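Local coordinates for protein dimethyl-sulfide monooxygenase (Hyphomicrobium sulfonivorans, PDB 6AK1) that oxidises dimethyl sulfide to methanethiol and formaldehyde with NADH and oxygen, as the large, FMN-dependent subunit of a two-component monooxygenase, at residues G87-M92 and F101-A106; T339-L344 and R360-G365. One frame throughout, in Å; residues are numbered along the deposited sequence.

Contact 1 (G87-M92 and F101-A106)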
loop_
_atom_site.group_PDB
_atom_site.type_symbol
_atom_site.label_atom_id
_atom_site.label_comp_id
_atom_site.label_asym_id
_atom_site.label_seq_id
_atom_site.Cartn_x
_atom_site.Cartn_y
_atom_site.Cartn_z
ATOM N N GLY A 87 -9.801 -4.278 -9.851
ATOM C CA GLY A 87 -10.980 -4.191 -10.695
ATOM C C GLY A 87 -11.172 -2.846 -11.376
ATOM O O GLY A 87 -11.492 -2.790 -12.564
ATOM N N ALA A 88 -11.015 -1.750 -10.637
ATOM C CA ALA A 88 -11.353 -0.425 -11.152
ATOM C C ALA A 88 -10.146 0.365 -11.648
ATOM O O ALA A 88 -10.303 1.529 -12.020
ATOM C CB ALA A 88 -12.082 0.385 -10.079
ATOM N N ILE A 89 -8.951 -0.236 -11.670
ATOM C CA ILE A 89 -7.740 0.526 -11.976
ATOM C C ILE A 89 -7.818 1.144 -13.371
ATOM O O ILE A 89 -7.535 2.336 -13.553
ATOM C CB ILE A 89 -6.486 -0.356 -11.822
ATOM C CG1 ILE A 89 -6.395 -0.902 -10.401
ATOM C CG2 ILE A 89 -5.218 0.451 -12.192
ATOM C CD1 ILE A 89 -6.365 0.172 -9.350
ATOM N N SER A 90 -8.183 0.348 -14.384
ATOM C CA SER A 90 -8.128 0.872 -15.755
ATOM C C SER A 90 -9.126 2.002 -15.960
ATOM O O SER A 90 -8.813 3.001 -16.614
ATOM C CB SER A 90 -8.377 -0.237 -16.785
ATOM O OG SER A 90 -9.688 -0.752 -16.671
ATOM N N ALA A 91 -10.336 1.865 -15.414
ATOM C CA ALA A 91 -11.289 2.967 -15.483
ATOM C C ALA A 91 -10.710 4.236 -14.860
ATOM O O ALA A 91 -10.877 5.332 -15.410
ATOM C CB ALA A 91 -12.603 2.582 -14.794
ATOM N N MET A 92 -10.003 4.103 -13.723
ATOM C CA MET A 92 -9.465 5.282 -13.040
ATOM C C MET A 92 -8.301 5.882 -13.816
ATOM O O MET A 92 -8.129 7.106 -13.849
ATOM C CB MET A 92 -9.023 4.915 -11.614
ATOM C CG MET A 92 -10.169 4.707 -10.638
ATOM S SD MET A 92 -9.578 4.597 -8.905
ATOM C CE MET A 92 -8.619 3.065 -8.974
ATOM N N PHE A 101 -1.347 4.465 -8.830
ATOM C CA PHE A 101 -2.261 3.494 -8.234
ATOM C C PHE A 101 -1.433 2.422 -7.542
ATOM O O PHE A 101 -0.723 1.661 -8.206
ATOM C CB PHE A 101 -3.198 2.885 -9.283
ATOM C CG PHE A 101 -3.949 3.914 -10.061
ATOM C CD1 PHE A 101 -5.020 4.592 -9.479
ATOM C CD2 PHE A 101 -3.563 4.251 -11.354
ATOM C CE1 PHE A 101 -5.714 5.572 -10.170
ATOM C CE2 PHE A 101 -4.252 5.229 -12.053
ATOM C CZ PHE A 101 -5.349 5.886 -11.453
ATOM N N GLY A 102 -1.506 2.390 -6.215
ATOM C CA GLY A 102 -0.886 1.333 -5.449
ATOM C C GLY A 102 -1.869 0.198 -5.272
ATOM O O GLY A 102 -2.944 0.382 -4.693
ATOM N N VAL A 103 -1.531 -0.977 -5.785
ATOM C CA VAL A 103 -2.433 -2.115 -5.769
ATOM C C VAL A 103 -1.840 -3.167 -4.851
ATOM O O VAL A 103 -0.681 -3.558 -5.015
ATOM C CB VAL A 103 -2.668 -2.663 -7.189
ATOM C CG1 VAL A 103 -3.707 -3.766 -7.151
ATOM C CG2 VAL A 103 -3.120 -1.530 -8.100
ATOM N N THR A 104 -2.615 -3.595 -3.866
ATOM C CA THR A 104 -2.164 -4.620 -2.939
ATOM C C THR A 104 -2.400 -5.996 -3.550
ATOM O O THR A 104 -3.475 -6.259 -4.090
ATOM C CB THR A 104 -2.911 -4.487 -1.604
ATOM O OG1 THR A 104 -2.603 -3.221 -1.024
ATOM C CG2 THR A 104 -2.498 -5.565 -0.627
ATOM N N ALA A 105 -1.396 -6.870 -3.474
ATOM C CA ALA A 105 -1.565 -8.256 -3.903
ATOM C C ALA A 105 -0.652 -9.145 -3.071
ATOM O O ALA A 105 0.547 -8.881 -2.960
ATOM C CB ALA A 105 -1.275 -8.424 -5.405
ATOM N N ALA A 106 -1.222 -10.187 -2.482
ATOM C CA ALA A 106 -0.447 -11.070 -1.626
ATOM C C ALA A 106 0.351 -12.077 -2.450
ATOM O O ALA A 106 -0.050 -12.484 -3.548
ATOM C CB ALA A 106 -1.357 -11.799 -0.634
#

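Contact 2 (T339-L344 and R360-G365)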
loop_
_atom_site.group_PDB
_atom_site.type_symbol
_atom_site.label_atom_id
_atom_site.label_comp_id
_atom_site.label_asym_id
_atom_site.label_seq_id
_atom_site.Cartn_x
_atom_site.Cartn_y
_atom_site.Cartn_z
ATOM N N THR A 339 -0.234 -0.043 25.590
ATOM C CA THR A 339 0.746 1.006 25.349
ATOM C C THR A 339 0.471 1.747 24.043
ATOM O O THR A 339 0.748 2.951 23.953
ATOM C CB THR A 339 2.166 0.422 25.387
ATOM O OG1 THR A 339 3.116 1.480 25.537
ATOM C CG2 THR A 339 2.504 -0.344 24.125
ATOM N N THR A 340 -0.100 1.075 23.030
ATOM C CA THR A 340 -0.405 1.810 21.801
ATOM C C THR A 340 -1.670 2.647 21.964
ATOM O O THR A 340 -1.705 3.806 21.551
ATOM C CB THR A 340 -0.532 0.869 20.594
ATOM O OG1 THR A 340 -1.153 -0.358 20.985
ATOM C CG2 THR A 340 0.833 0.576 20.009
ATOM N N LEU A 341 -2.703 2.100 22.599
ATOM C CA LEU A 341 -3.885 2.902 22.897
ATOM C C LEU A 341 -3.550 4.122 23.742
ATOM O O LEU A 341 -4.107 5.203 23.521
ATOM C CB LEU A 341 -4.937 2.050 23.590
ATOM C CG LEU A 341 -5.466 0.892 22.731
ATOM C CD1 LEU A 341 -6.442 0.070 23.528
ATOM C CD2 LEU A 341 -6.138 1.423 21.479
ATOM N N GLU A 342 -2.635 3.976 24.705
ATOM C CA GLU A 342 -2.270 5.115 25.550
ATOM C C GLU A 342 -1.550 6.196 24.750
ATOM O O GLU A 342 -1.746 7.394 24.996
ATOM C CB GLU A 342 -1.393 4.660 26.720
ATOM C CG GLU A 342 -2.132 3.977 27.861
ATOM C CD GLU A 342 -1.174 3.382 28.893
ATOM O OE1 GLU A 342 -0.000 3.147 28.540
ATOM O OE2 GLU A 342 -1.578 3.173 30.056
ATOM N N SER A 343 -0.705 5.800 23.794
ATOM C CA SER A 343 -0.042 6.799 22.958
ATOM C C SER A 343 -1.022 7.484 22.005
ATOM O O SER A 343 -0.808 8.644 21.627
ATOM C CB SER A 343 1.108 6.160 22.180
ATOM O OG SER A 343 0.617 5.168 21.297
ATOM N N LEU A 344 -2.115 6.806 21.640
ATOM C CA LEU A 344 -3.091 7.347 20.702
ATOM C C LEU A 344 -4.136 8.258 21.339
ATOM O O LEU A 344 -4.792 9.011 20.613
ATOM C CB LEU A 344 -3.812 6.206 19.970
ATOM C CG LEU A 344 -2.997 5.429 18.932
ATOM C CD1 LEU A 344 -3.739 4.177 18.489
ATOM C CD2 LEU A 344 -2.672 6.319 17.742
ATOM N N ARG A 360 -14.520 3.821 21.786
ATOM C CA ARG A 360 -15.418 4.709 21.052
ATOM C C ARG A 360 -14.640 5.786 20.299
ATOM O O ARG A 360 -14.879 6.011 19.107
ATOM C CB ARG A 360 -16.444 5.344 22.000
ATOM C CG ARG A 360 -17.422 6.282 21.278
ATOM C CD ARG A 360 -18.346 7.037 22.223
ATOM N NE ARG A 360 -19.054 8.100 21.506
ATOM C CZ ARG A 360 -18.622 9.358 21.409
ATOM N NH1 ARG A 360 -17.485 9.726 22.002
ATOM N NH2 ARG A 360 -19.330 10.249 20.716
ATOM N N GLU A 361 -13.698 6.459 20.975
ATOM C CA GLU A 361 -12.848 7.429 20.283
ATOM C C GLU A 361 -12.062 6.777 19.155
ATOM O O GLU A 361 -11.842 7.397 18.108
ATOM C CB GLU A 361 -11.876 8.106 21.255
ATOM C CG GLU A 361 -12.523 8.952 22.329
ATOM C CD GLU A 361 -12.474 10.442 22.020
ATOM O OE1 GLU A 361 -13.561 11.060 21.955
ATOM O OE2 GLU A 361 -11.357 10.992 21.855
ATOM N N ARG A 362 -11.606 5.538 19.357
ATOM C CA ARG A 362 -10.801 4.861 18.344
ATOM C C ARG A 362 -11.626 4.375 17.153
ATOM O O ARG A 362 -11.041 3.928 16.160
ATOM C CB ARG A 362 -10.028 3.694 18.977
ATOM C CG ARG A 362 -9.075 4.101 20.131
ATOM C CD ARG A 362 -8.226 5.339 19.795
ATOM N NE ARG A 362 -7.532 5.176 18.526
ATOM C CZ ARG A 362 -7.093 6.176 17.770
ATOM N NH1 ARG A 362 -7.268 7.424 18.172
ATOM N NH2 ARG A 362 -6.491 5.923 16.608
ATOM N N CYS A 363 -12.956 4.482 17.203
ATOM C CA CYS A 363 -13.760 4.194 16.018
ATOM C C CYS A 363 -13.383 5.059 14.823
ATOM O O CYS A 363 -13.819 4.757 13.710
ATOM C CB CYS A 363 -15.247 4.363 16.321
ATOM S SG CYS A 363 -15.936 2.999 17.271
ATOM N N ILE A 364 -12.614 6.128 15.028
ATOM C CA ILE A 364 -11.951 6.868 13.955
ATOM C C ILE A 364 -10.449 6.704 14.126
ATOM O O ILE A 364 -9.904 7.013 15.194
ATOM C CB ILE A 364 -12.310 8.361 13.976
ATOM C CG1 ILE A 364 -13.786 8.571 13.636
ATOM C CG2 ILE A 364 -11.401 9.126 13.013
ATOM C CD1 ILE A 364 -14.209 10.009 13.745
ATOM N N GLY A 365 -9.779 6.243 13.079
ATOM C CA GLY A 365 -8.330 6.199 13.044
ATOM C C GLY A 365 -7.744 4.810 13.157
ATOM O O GLY A 365 -6.582 4.611 12.787
#

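Contact 1 (G87-M92 and F101-A106)
I89 and F101 bring the two backbones closest, their CA atoms 7.3 Å apart, where the first turn of helix 89-94 lies against the start of strand 100-106. The turn is marked by the bond from M92 N to A88 O (3.1 Å), and no hydrogen bond crosses to the strand, so the junction rests on van der Waals packing, mostly between side chains. F101 and V103, two residues apart on the extended chain, both direct their CB toward the helix. M92 comes obliquely to the CD1-CE1-CZ part of the F101 ring: CB lies 3.7 Å from F101 CE1, and the thioether folds back so that M92 CE is 3.9 Å from F101 CD1. The bend at chi3 (-66°) produces this return. M92 SD sits 5.3 Å from the ring centroid and 60° off its normal, an oblique Met-aromatic contact. I89 runs past F101 in the opposite sense and ends between the two strand residues; with CG1 anti to the carbonyl carbon (chi1 -59°), CD1 comes within 3.9 Å of V103 CG2 and also touches F101 CB. A serine in place of F101 would probably strip M92 CB and CE of their aromatic partner and open a gap beneath the helix turn. The strand is hydrogen-bonded in parallel on both flanks, G102 to L54 and I56 of strand 53-57, F101 and V103 to A131 of strand 130-135. Outside this TIM-barrel wall, M92 also packs on W39 and A43 of helix 36-48, while I89 reaches L122 and T126 of helix 112-126.

Contact 2 (T339-L344 and R360-G365)
L344 lies over one face of the R362 guanidinium, the two side chains crossing at about a right angle. Its CB stands 3.9 Å above the guanidinium plane, over the centre, and its CD1 extends across the same face to 3.8 Å from R362 NH2. On the opposite face I364 O lies 3.7 Å from the plane, displaced toward the rim, so the flat group is sandwiched between a leucine and a backbone carbonyl. The arginine reaches this position by curling: bends at chi2 (-46°) and chi3 (-52°) turn its chain back over the loop that follows its own helix. Its aliphatic part serves L341, which slides past in the opposite direction and brings CD2 to 4.2 Å from R362 CG. No hydrogen bond crosses between the two segments. R362 NH2 has weak ones to the carbonyls of G366 and G368, whereas the buried NE has no partner in the model. Within helix 335-344, T340 O accepts from both L344 N and S343 OG, the latter at 2.7 Å from the oxygen, which ties the serine back onto the last turn. Y312 of helix 305-316 touches both L341 and R362. The geometry is that of apolar packing against an arginine's flat face at a helix-helix junction: helix 335-344 rests on the C-terminal part of helix 355-362, just ahead of strand 370-372 in this luciferase-like monooxygenase, away from the predicted FMN site.

Both contacts are buried, but contact 1 lies nearer the centre of the chain (about 11 Å from it, against about 22 Å for contact 2). They share no helix or strand; their centres lie 30 Å apart and their nearest atoms about 16 Å, without touching. Contact 1 joins a helix to a barrel strand through purely apolar and sulfur-aromatic packing. Its strand also carries T104, a probable FMN ligand by analogy with relatives. Contact 2 joins two helices away from the probable FMN site, and there a buried guanidinium, with leucine over one face, has weak hydrogen bonds to loop carbonyls. The more central contact also buries the larger area, 219 against 149 Å².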